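Local coordinates for Dbv8 protein (Nonomuraea, PDB 4MFZ), which probably transfers long aliphatic acyl groups from acyl-CoA onto amino groups of glycopeptide antibiotics, as a GNAT-type N-acyltransferase, at residues E101-M106 with L139-R144; T255-D260 with E296-Y301; Q262-L267 with H272-R277. All coordinates share one frame; numbering follows the deposited sequence.

Contact 1 of 3, residues E101-M106 with L139-R144; sequences ELVRHM and LPALRR. With NA (sodium ion), chain C.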
# COMPACT_ATOMS: atom_id res chain seq x y z
N GLU A 101 16.93 6.01 -3.38
CA GLU A 101 15.87 6.90 -3.85
C GLU A 101 14.88 7.19 -2.70
O GLU A 101 14.44 8.33 -2.56
CB GLU A 101 15.13 6.28 -5.07
CG GLU A 101 13.94 7.07 -5.63
CD GLU A 101 13.26 6.42 -6.87
OE1 GLU A 101 13.04 5.16 -6.94
OE2 GLU A 101 12.89 7.18 -7.79
N LEU A 102 14.60 6.19 -1.86
CA LEU A 102 13.66 6.34 -0.74
C LEU A 102 14.22 7.11 0.45
O LEU A 102 13.46 7.85 1.07
CB LEU A 102 13.14 4.96 -0.23
CG LEU A 102 12.54 4.06 -1.31
CD1 LEU A 102 11.93 2.82 -0.67
CD2 LEU A 102 11.49 4.80 -2.13
N VAL A 103 15.50 6.97 0.77
CA VAL A 103 16.05 7.76 1.87
C VAL A 103 16.32 9.22 1.49
O VAL A 103 16.28 10.09 2.33
CB VAL A 103 17.30 7.13 2.55
CG1 VAL A 103 17.05 5.66 2.85
CG2 VAL A 103 18.55 7.32 1.72
N ARG A 104 16.59 9.45 0.21
CA ARG A 104 16.85 10.79 -0.35
C ARG A 104 15.70 11.81 -0.21
O ARG A 104 15.95 13.00 -0.04
CB ARG A 104 17.24 10.62 -1.82
CG ARG A 104 17.55 11.89 -2.58
CD ARG A 104 19.02 12.22 -2.41
NE ARG A 104 19.44 13.21 -3.39
CZ ARG A 104 19.19 14.50 -3.29
NH1 ARG A 104 18.52 14.97 -2.23
NH2 ARG A 104 19.60 15.33 -4.24
N HIS A 105 14.44 11.37 -0.32
CA HIS A 105 13.29 12.24 0.00
C HIS A 105 12.41 11.68 1.09
O HIS A 105 11.20 11.83 1.08
CB HIS A 105 12.47 12.58 -1.24
CG HIS A 105 13.29 13.19 -2.35
ND1 HIS A 105 13.96 14.35 -2.21
CD2 HIS A 105 13.59 12.73 -3.62
CE1 HIS A 105 14.63 14.63 -3.33
NE2 HIS A 105 14.41 13.63 -4.20
N MET A 106 13.06 11.03 2.06
CA MET A 106 12.40 10.49 3.23
C MET A 106 11.54 11.55 3.90
O MET A 106 12.02 12.61 4.30
CB MET A 106 13.45 9.90 4.19
CG MET A 106 12.89 9.40 5.52
SD MET A 106 11.84 7.95 5.35
CE MET A 106 13.07 6.68 4.99
N LEU A 139 14.09 0.14 6.49
CA LEU A 139 13.51 0.20 7.85
C LEU A 139 14.32 1.05 8.84
O LEU A 139 13.73 1.84 9.55
CB LEU A 139 13.30 -1.21 8.43
CG LEU A 139 11.89 -1.62 8.84
CD1 LEU A 139 10.91 -1.17 7.79
CD2 LEU A 139 11.78 -3.13 9.04
N PRO A 140 15.67 0.88 8.89
CA PRO A 140 16.41 1.75 9.80
C PRO A 140 16.28 3.26 9.51
O PRO A 140 16.12 4.04 10.46
CB PRO A 140 17.86 1.25 9.68
CG PRO A 140 17.71 -0.18 9.29
CD PRO A 140 16.54 -0.18 8.34
N ALA A 141 16.36 3.67 8.24
CA ALA A 141 16.09 5.07 7.87
C ALA A 141 14.67 5.48 8.26
O ALA A 141 14.43 6.55 8.78
CB ALA A 141 16.26 5.25 6.37
N LEU A 142 13.70 4.62 7.95
CA LEU A 142 12.31 4.95 8.24
C LEU A 142 12.15 5.22 9.74
O LEU A 142 11.52 6.21 10.16
CB LEU A 142 11.38 3.79 7.79
CG LEU A 142 9.88 3.95 8.03
CD1 LEU A 142 9.56 3.60 9.48
CD2 LEU A 142 9.44 5.37 7.74
N ARG A 143 12.69 4.31 10.54
CA ARG A 143 12.64 4.39 11.98
C ARG A 143 13.40 5.58 12.51
O ARG A 143 12.93 6.23 13.43
CB ARG A 143 13.10 3.08 12.60
CG ARG A 143 11.93 2.08 12.57
CD ARG A 143 12.36 0.62 12.61
NE ARG A 143 12.45 0.00 13.94
CZ ARG A 143 11.96 0.48 15.10
NH1 ARG A 143 11.31 1.64 15.18
NH2 ARG A 143 12.15 -0.25 16.21
N ARG A 144 14.56 5.90 11.91
CA ARG A 144 15.20 7.16 12.28
C ARG A 144 14.29 8.37 12.02
O ARG A 144 14.18 9.25 12.88
CB ARG A 144 16.56 7.34 11.60
CG ARG A 144 17.64 6.49 12.24
CD ARG A 144 19.02 6.84 11.69
NE ARG A 144 19.15 6.66 10.25
CZ ARG A 144 19.55 5.55 9.64
NH1 ARG A 144 19.86 4.46 10.34
NH2 ARG A 144 19.64 5.53 8.32
NA NA C . 15.07 13.50 -6.31
O HOH W 1 16.64 14.74 -7.94
O HOH W 2 13.36 12.11 -6.77
O HOH W 3 16.29 11.67 -6.46
O HOH W 4 13.47 14.56 -7.53
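While V103 and M106 lean on A141, H105 between them turns the other way and offers NE2 to a sodium ion at 2.2 Å; four waters complete the five ligands seen around the ion. The setting is helix-helix packing in the N-acyltransferase N-terminal domain: the last turn of helix 89-104 and the residues just after it meet the kinked helix 130-148. The kink falls where the N atoms of P140 and A141 make no bond to the preceding turn, P140 having no N-H to give. Further on, R143 N bonds L139 O at 2.9 Å.

A141 is the small surface that both partners share. V103 CG1 touches its CB at 3.6 Å, and the methyl of M106 arrives at the same CB from the loop side. M106 starts out extended, with CG anti to the backbone N (chi1 175°), then bends at chi2 and at chi3, which curls CE round to the helix backbone, 3.7 Å from L142 N. The contact is apolar and modest in area. Around it, L102 faces V134 and T138 of helix 130-148 as well as helix 182-192, whose R190 binds the carbonyl of H105. On the far side R143 forms a salt bridge with E153. The thioether lies beside the next side chain of the helix, M106 SD being 4.3 Å from L142 CD2.

Contact 2 of 3, residues T255-D260 with E296-Y301; sequences TSWLLD and EFVFRY. With MFK (decanoyl-CoA), chain B.
The indole of W257 is held between two aliphatic groups: V298 CG2 lies 4.2 Å above one face and L258 CG covers the opposite one, both toward the rim. At its edge sits the pantetheine arm of decanoyl-CoA, with OAU in plane and NE1 donating to the amide oxygen OAM at 3.3 Å, N-H...O angle 147°. F297 crosses it at a slant, its ring turned only 27° from the five-membered ring of W257. The two are slid so far apart, centroids 5.5 Å from each other, that overlap is slight. The closer touch is F297 CB to W257 NE1, 3.5 Å. E296 CG rests on one face of the phenyl ring.

This is the acyl-CoA site of the GNAT-like C-terminal domain, where strand 251-256 runs into a short 3-10 segment and helix 291-299 packs on the W257 that follows the strand, both beside decanoyl-CoA. S256 makes an ST turn at that junction, OG accepting from L258 N, and the same OG lies 3.5 Å from the thioester sulfur SAI. Beyond the indole, V298 CG1 packs on the adenine at N1. At the helix end, R300 NH1 meets E296 OE2 on its anti side at 2.8 Å, a salt bridge; R300 also pairs with E219, and E296 with K173.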
# COMPACT_ATOMS: atom_id res chain seq x y z
N THR A 255 -11.39 7.88 -2.67
CA THR A 255 -12.21 7.47 -3.80
C THR A 255 -12.42 5.97 -3.69
O THR A 255 -11.46 5.24 -3.48
CB THR A 255 -11.51 7.79 -5.12
OG1 THR A 255 -11.47 9.20 -5.29
CG2 THR A 255 -12.28 7.16 -6.32
N SER A 256 -13.65 5.50 -3.81
CA SER A 256 -13.89 4.08 -3.52
C SER A 256 -15.22 3.55 -4.02
O SER A 256 -16.19 4.29 -4.17
CB SER A 256 -13.83 3.84 -1.99
OG SER A 256 -13.86 2.45 -1.68
N TRP A 257 -15.26 2.23 -4.21
CA TRP A 257 -16.52 1.52 -4.43
C TRP A 257 -17.47 1.68 -3.28
O TRP A 257 -18.68 1.65 -3.47
CB TRP A 257 -16.24 0.05 -4.69
CG TRP A 257 -15.72 -0.66 -3.48
CD1 TRP A 257 -14.40 -0.76 -3.07
CD2 TRP A 257 -16.51 -1.34 -2.44
NE1 TRP A 257 -14.33 -1.44 -1.89
CE2 TRP A 257 -15.55 -1.84 -1.47
CE3 TRP A 257 -17.86 -1.61 -2.26
CZ2 TRP A 257 -15.93 -2.58 -0.35
CZ3 TRP A 257 -18.25 -2.34 -1.11
CH2 TRP A 257 -17.30 -2.81 -0.19
N LEU A 258 -16.92 1.89 -2.08
CA LEU A 258 -17.70 2.04 -0.82
C LEU A 258 -18.61 3.25 -0.81
O LEU A 258 -19.49 3.35 0.04
CB LEU A 258 -16.73 2.22 0.36
CG LEU A 258 -15.85 1.07 0.84
CD1 LEU A 258 -14.75 1.65 1.71
CD2 LEU A 258 -16.68 0.07 1.65
N LEU A 259 -18.36 4.20 -1.71
CA LEU A 259 -19.17 5.42 -1.73
C LEU A 259 -20.23 5.45 -2.83
O LEU A 259 -20.90 6.46 -3.02
CB LEU A 259 -18.27 6.66 -1.83
CG LEU A 259 -17.22 6.88 -0.74
CD1 LEU A 259 -16.29 8.02 -1.13
CD2 LEU A 259 -17.89 7.14 0.61
N ASP A 260 -20.37 4.34 -3.57
CA ASP A 260 -21.37 4.20 -4.63
C ASP A 260 -22.78 4.19 -4.02
O ASP A 260 -23.09 3.28 -3.23
CB ASP A 260 -21.13 2.88 -5.36
CG ASP A 260 -22.02 2.70 -6.60
OD1 ASP A 260 -23.03 3.44 -6.76
OD2 ASP A 260 -21.67 1.82 -7.43
N GLU A 296 -12.21 -6.41 -7.13
CA GLU A 296 -10.93 -6.44 -6.46
C GLU A 296 -11.08 -6.50 -4.94
O GLU A 296 -10.53 -7.40 -4.29
CB GLU A 296 -10.07 -5.23 -6.86
CG GLU A 296 -8.82 -5.00 -6.00
CD GLU A 296 -7.75 -6.08 -6.16
OE1 GLU A 296 -7.73 -6.79 -7.19
OE2 GLU A 296 -6.90 -6.20 -5.25
N PHE A 297 -11.81 -5.56 -4.37
CA PHE A 297 -11.82 -5.43 -2.93
C PHE A 297 -12.83 -6.37 -2.27
O PHE A 297 -12.76 -6.60 -1.07
CB PHE A 297 -12.09 -3.99 -2.51
CG PHE A 297 -10.95 -3.04 -2.82
CD1 PHE A 297 -9.93 -2.82 -1.88
CD2 PHE A 297 -10.92 -2.34 -4.02
CE1 PHE A 297 -8.89 -1.94 -2.16
CE2 PHE A 297 -9.89 -1.46 -4.31
CZ PHE A 297 -8.87 -1.26 -3.38
N VAL A 298 -13.78 -6.90 -3.04
CA VAL A 298 -14.73 -7.84 -2.45
C VAL A 298 -14.26 -9.29 -2.65
O VAL A 298 -14.47 -10.12 -1.77
CB VAL A 298 -16.19 -7.64 -2.94
CG1 VAL A 298 -17.14 -8.63 -2.29
CG2 VAL A 298 -16.66 -6.23 -2.63
N PHE A 299 -13.59 -9.58 -3.77
CA PHE A 299 -13.18 -10.97 -4.08
C PHE A 299 -11.70 -11.17 -4.35
O PHE A 299 -11.26 -12.30 -4.46
CB PHE A 299 -13.93 -11.51 -5.30
CG PHE A 299 -15.41 -11.55 -5.15
CD1 PHE A 299 -16.04 -12.59 -4.46
CD2 PHE A 299 -16.19 -10.56 -5.74
CE1 PHE A 299 -17.43 -12.63 -4.34
CE2 PHE A 299 -17.59 -10.59 -5.63
CZ PHE A 299 -18.20 -11.63 -4.93
N ARG A 300 -10.96 -10.09 -4.51
CA ARG A 300 -9.55 -10.16 -4.89
C ARG A 300 -9.49 -10.93 -6.21
O ARG A 300 -8.66 -11.83 -6.46
CB ARG A 300 -8.71 -10.74 -3.76
CG ARG A 300 -7.50 -9.91 -3.37
CD ARG A 300 -7.72 -8.40 -3.35
NE ARG A 300 -8.01 -7.83 -2.02
CZ ARG A 300 -7.68 -6.59 -1.65
NH1 ARG A 300 -7.04 -5.77 -2.48
NH2 ARG A 300 -7.98 -6.17 -0.42
N TYR A 301 -10.44 -10.51 -7.05
CA TYR A 301 -10.80 -11.13 -8.30
C TYR A 301 -9.60 -11.37 -9.19
O TYR A 301 -8.72 -10.51 -9.29
CB TYR A 301 -11.77 -10.22 -9.03
CG TYR A 301 -12.36 -10.84 -10.25
CD1 TYR A 301 -13.17 -11.96 -10.13
CD2 TYR A 301 -12.11 -10.32 -11.52
CE1 TYR A 301 -13.72 -12.56 -11.24
CE2 TYR A 301 -12.66 -10.91 -12.63
CZ TYR A 301 -13.46 -12.04 -12.48
OH TYR A 301 -14.03 -12.66 -13.54
CCG MFK B . -17.58 3.77 5.42
CCF MFK B . -17.21 5.24 5.54
CCE MFK B . -15.85 5.47 4.93
CCD MFK B . -16.01 5.60 3.44
CCC MFK B . -14.81 6.36 2.90
CCB MFK B . -14.01 5.47 1.98
CCA MFK B . -13.06 6.36 1.20
CBZ MFK B . -11.64 6.00 1.62
CAK MFK B . -10.92 5.35 0.45
CAJ MFK B . -10.54 3.90 0.81
OAL MFK B . -10.23 3.58 1.96
SAI MFK B . -10.57 2.81 -0.56
CAH MFK B . -10.18 1.19 0.21
CAG MFK B . -11.34 0.62 1.03
NAF MFK B . -10.86 -0.62 1.66
CAE MFK B . -11.42 -1.82 1.44
OAM MFK B . -12.41 -2.00 0.73
CAD MFK B . -10.75 -2.99 2.18
CAC MFK B . -11.61 -4.26 2.05
NAB MFK B . -12.98 -4.03 2.56
CAA MFK B . -13.27 -4.41 3.81
OAO MFK B . -12.44 -4.95 4.56
CAN MFK B . -14.72 -4.19 4.28
OAU MFK B . -15.58 -3.87 3.16
CAP MFK B . -14.85 -3.12 5.39
CAR MFK B . -14.27 -1.80 4.90
CAS MFK B . -14.11 -3.52 6.67
CAQ MFK B . -16.32 -2.93 5.72
OAT MFK B . -16.83 -4.17 6.15
PAV MFK B . -18.04 -4.29 7.22
OAX MFK B . -17.77 -3.49 8.42
OAW MFK B . -18.36 -5.74 7.37
OAY MFK B . -19.16 -3.56 6.32
PAZ MFK B . -20.75 -3.64 6.49
OBA MFK B . -21.32 -2.43 5.64
OBB MFK B . -21.22 -3.58 7.89
O5' MFK B . -21.21 -4.90 5.60
C5' MFK B . -22.56 -5.29 5.43
C4' MFK B . -22.56 -6.58 4.61
O4' MFK B . -21.57 -6.63 3.51
C3' MFK B . -22.20 -7.77 5.47
O3' MFK B . -22.88 -8.91 4.93
PBV MFK B . -23.64 -9.91 5.95
OBW MFK B . -22.43 -10.67 6.63
OBY MFK B . -24.46 -10.91 4.96
OBX MFK B . -24.42 -9.29 7.01
C2' MFK B . -20.69 -7.87 5.23
O2' MFK B . -20.14 -9.13 5.55
C1' MFK B . -20.60 -7.65 3.75
N9 MFK B . -19.25 -7.16 3.36
C8 MFK B . -18.76 -5.93 3.54
N7 MFK B . -17.52 -5.90 3.04
C5 MFK B . -17.26 -7.10 2.50
C4 MFK B . -18.33 -7.87 2.70
N3 MFK B . -18.37 -9.12 2.22
C2 MFK B . -17.23 -9.80 1.56
N1 MFK B . -16.11 -8.85 1.40
C6 MFK B . -16.18 -7.59 1.85
N6 MFK B . -15.14 -6.78 1.68

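Contact 3 of 3, residues Q262-L267 with H272-R277; sequences QLAEYL and HILQLR. With MFK (decanoyl-CoA), chain B.
R277 reaches L263 and A264 because its CG sits between the backbone N and the carbonyl carbon (chi1 79°) and the chain then runs fully extended from CG to NE. L274 turns its CG anti to the carbonyl carbon (chi1 -57°), which lays CD2 over one face of that guanidinium, 3.5 Å above the plane and toward the rim. Both reach the irregular coil of 262-267, whose turns are tied by L263 O accepting from Y266 N and L267 N together.

L263 CD1 meets two residues one turn apart, I273 CG2 at 4.1 Å and R277 NH1 at 3.7 Å. L274 spreads its methyls along the coil: CD2 lies 4.0 Å from A264 N, while CD1 rests on the CB of L267. R277 NH1, which touches L263, is also held by the carbonyl oxygens of D260 and L258, and this fixes the guanidinium that L274 CD2 covers. L263 also touches L315 and W329.

The helix also faces decanoyl-CoA. L276 CB touches the tail of the acyl chain at CCF, and L267 CD2 approaches the ribose O4'. At the first turn, H272 N gives a hydrogen bond to OBB at 2.9 Å and I273 N one to OBA at 3.0 Å, the latter at an N-H...O angle of 163°. Two backbone amides thus grip the adenosine-side phosphate of the pyrophosphate: phosphate binding by the backbone amides at a helix N terminus, here in the acyl-CoA pocket of this GNAT-like domain.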
# COMPACT_ATOMS: atom_id res chain seq x y z
N GLN A 262 -25.49 3.11 -5.09
CA GLN A 262 -26.17 1.82 -5.39
C GLN A 262 -26.09 0.73 -4.29
O GLN A 262 -26.88 -0.22 -4.28
CB GLN A 262 -25.62 1.22 -6.69
CG GLN A 262 -25.76 2.12 -7.90
CD GLN A 262 -25.26 1.45 -9.16
OE1 GLN A 262 -24.05 1.34 -9.40
NE2 GLN A 262 -26.19 0.99 -9.98
N LEU A 263 -25.11 0.85 -3.40
CA LEU A 263 -24.94 -0.12 -2.33
C LEU A 263 -26.17 -0.12 -1.43
O LEU A 263 -26.50 -1.15 -0.85
CB LEU A 263 -23.67 0.16 -1.52
CG LEU A 263 -22.31 -0.15 -2.15
CD1 LEU A 263 -21.14 0.29 -1.26
CD2 LEU A 263 -22.17 -1.64 -2.48
N ALA A 264 -26.85 1.03 -1.35
CA ALA A 264 -28.07 1.17 -0.53
C ALA A 264 -29.22 0.31 -1.06
O ALA A 264 -30.19 0.05 -0.34
CB ALA A 264 -28.51 2.63 -0.41
N GLU A 265 -29.10 -0.15 -2.31
CA GLU A 265 -30.10 -1.01 -2.93
C GLU A 265 -30.03 -2.44 -2.37
O GLU A 265 -31.02 -3.20 -2.40
CB GLU A 265 -29.91 -1.02 -4.45
CG GLU A 265 -31.20 -0.93 -5.24
CD GLU A 265 -31.11 -1.50 -6.65
OE1 GLU A 265 -30.26 -1.05 -7.45
OE2 GLU A 265 -31.91 -2.41 -6.96
N TYR A 266 -28.86 -2.78 -1.84
CA TYR A 266 -28.51 -4.16 -1.52
C TYR A 266 -28.24 -4.45 -0.06
O TYR A 266 -28.61 -5.51 0.42
CB TYR A 266 -27.27 -4.54 -2.32
CG TYR A 266 -27.57 -4.65 -3.80
CD1 TYR A 266 -28.25 -5.77 -4.31
CD2 TYR A 266 -27.22 -3.62 -4.69
CE1 TYR A 266 -28.54 -5.87 -5.66
CE2 TYR A 266 -27.50 -3.72 -6.05
CZ TYR A 266 -28.16 -4.84 -6.53
OH TYR A 266 -28.45 -4.98 -7.87
N LEU A 267 -27.57 -3.53 0.61
CA LEU A 267 -27.08 -3.77 1.96
C LEU A 267 -28.15 -3.47 2.97
O LEU A 267 -29.05 -2.67 2.70
CB LEU A 267 -25.84 -2.93 2.24
CG LEU A 267 -24.61 -3.12 1.37
CD1 LEU A 267 -23.52 -2.19 1.90
CD2 LEU A 267 -24.12 -4.56 1.30
N HIS A 272 -22.49 -1.00 8.41
CA HIS A 272 -21.50 -0.02 8.86
C HIS A 272 -21.14 0.93 7.72
O HIS A 272 -20.90 2.09 7.95
CB HIS A 272 -20.19 -0.68 9.33
CG HIS A 272 -20.35 -1.77 10.38
ND1 HIS A 272 -21.15 -1.66 11.49
CD2 HIS A 272 -19.71 -3.00 10.50
CE1 HIS A 272 -21.04 -2.77 12.24
NE2 HIS A 272 -20.16 -3.59 11.64
N ILE A 273 -21.08 0.41 6.48
CA ILE A 273 -20.73 1.21 5.29
C ILE A 273 -21.80 2.29 5.08
O ILE A 273 -21.47 3.48 4.99
CB ILE A 273 -20.58 0.33 4.01
CG1 ILE A 273 -19.34 -0.59 4.10
CG2 ILE A 273 -20.51 1.18 2.73
CD1 ILE A 273 -19.41 -1.82 3.20
N LEU A 274 -23.07 1.89 5.07
CA LEU A 274 -24.14 2.85 4.82
C LEU A 274 -24.21 3.91 5.91
O LEU A 274 -24.34 5.09 5.63
CB LEU A 274 -25.51 2.17 4.65
CG LEU A 274 -25.62 1.12 3.56
CD1 LEU A 274 -27.07 0.62 3.52
CD2 LEU A 274 -25.16 1.61 2.18
N GLN A 275 -24.11 3.48 7.16
CA GLN A 275 -24.09 4.45 8.24
C GLN A 275 -22.88 5.40 8.18
O GLN A 275 -23.04 6.64 8.24
CB GLN A 275 -24.15 3.73 9.60
CG GLN A 275 -23.83 4.65 10.76
CD GLN A 275 -23.95 3.98 12.12
OE1 GLN A 275 -24.58 2.92 12.25
NE2 GLN A 275 -23.37 4.61 13.15
N LEU A 276 -21.67 4.84 8.07
CA LEU A 276 -20.46 5.67 8.26
C LEU A 276 -20.20 6.62 7.11
O LEU A 276 -19.68 7.71 7.32
CB LEU A 276 -19.21 4.83 8.61
CG LEU A 276 -19.34 4.04 9.94
CD1 LEU A 276 -18.12 3.17 10.12
CD2 LEU A 276 -19.49 4.98 11.12
N ARG A 277 -20.59 6.24 5.91
CA ARG A 277 -20.38 7.10 4.73
C ARG A 277 -21.26 8.38 4.70
O ARG A 277 -20.95 9.34 3.99
CB ARG A 277 -20.54 6.27 3.46
CG ARG A 277 -21.97 5.98 3.01
CD ARG A 277 -21.93 5.02 1.83
NE ARG A 277 -23.25 4.85 1.21
CZ ARG A 277 -23.47 4.19 0.09
NH1 ARG A 277 -22.46 3.62 -0.55
NH2 ARG A 277 -24.70 4.10 -0.40
CCG MFK B . -17.58 3.77 5.42
CCF MFK B . -17.21 5.24 5.54
CCE MFK B . -15.85 5.47 4.93
CCD MFK B . -16.01 5.60 3.44
CCC MFK B . -14.81 6.36 2.90
CCB MFK B . -14.01 5.47 1.98
CCA MFK B . -13.06 6.36 1.20
CBZ MFK B . -11.64 6.00 1.62
CAK MFK B . -10.92 5.35 0.45
CAJ MFK B . -10.54 3.90 0.81
OAL MFK B . -10.23 3.58 1.96
SAI MFK B . -10.57 2.81 -0.56
CAH MFK B . -10.18 1.19 0.21
CAG MFK B . -11.34 0.62 1.03
NAF MFK B . -10.86 -0.62 1.66
CAE MFK B . -11.42 -1.82 1.44
OAM MFK B . -12.41 -2.00 0.73
CAD MFK B . -10.75 -2.99 2.18
CAC MFK B . -11.61 -4.26 2.05
NAB MFK B . -12.98 -4.03 2.56
CAA MFK B . -13.27 -4.41 3.81
OAO MFK B . -12.44 -4.95 4.56
CAN MFK B . -14.72 -4.19 4.28
OAU MFK B . -15.58 -3.87 3.16
CAP MFK B . -14.85 -3.12 5.39
CAR MFK B . -14.27 -1.80 4.90
CAS MFK B . -14.11 -3.52 6.67
CAQ MFK B . -16.32 -2.93 5.72
OAT MFK B . -16.83 -4.17 6.15
PAV MFK B . -18.04 -4.29 7.22
OAX MFK B . -17.77 -3.49 8.42
OAW MFK B . -18.36 -5.74 7.37
OAY MFK B . -19.16 -3.56 6.32
PAZ MFK B . -20.75 -3.64 6.49
OBA MFK B . -21.32 -2.43 5.64
OBB MFK B . -21.22 -3.58 7.89
O5' MFK B . -21.21 -4.90 5.60
C5' MFK B . -22.56 -5.29 5.43
C4' MFK B . -22.56 -6.58 4.61
O4' MFK B . -21.57 -6.63 3.51
C3' MFK B . -22.20 -7.77 5.47
O3' MFK B . -22.88 -8.91 4.93
PBV MFK B . -23.64 -9.91 5.95
OBW MFK B . -22.43 -10.67 6.63
OBY MFK B . -24.46 -10.91 4.96
OBX MFK B . -24.42 -9.29 7.01
C2' MFK B . -20.69 -7.87 5.23
O2' MFK B . -20.14 -9.13 5.55
C1' MFK B . -20.60 -7.65 3.75
N9 MFK B . -19.25 -7.16 3.36
C8 MFK B . -18.76 -5.93 3.54
N7 MFK B . -17.52 -5.90 3.04
C5 MFK B . -17.26 -7.10 2.50
C4 MFK B . -18.33 -7.87 2.70
N3 MFK B . -18.37 -9.12 2.22
C2 MFK B . -17.23 -9.80 1.56
N1 MFK B . -16.11 -8.85 1.40
C6 MFK B . -16.18 -7.59 1.85
N6 MFK B . -15.14 -6.78 1.68

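From the N terminus, contact 1 comes first: it joins the end of helix 89-104 to helix 130-148 and closes a 32-residue excursion, less than half of it helical, within the N-terminal domain. The chain then enters the mixed sheet of the GNAT-like domain. Contact 2 opens at the end of strand 251-256 and closes only at helix 291-299; contact 3 begins and ends within that span, folding residues 262-267 back on helix 272-277. These two touch directly, W257 O lying 3.6 Å from L263 CD1, and line the same decanoyl-CoA pocket. Contact 1 lies on the opposite side of the chain's centre, about 31 Å from contact 2 and 40 Å from contact 3, centre to centre.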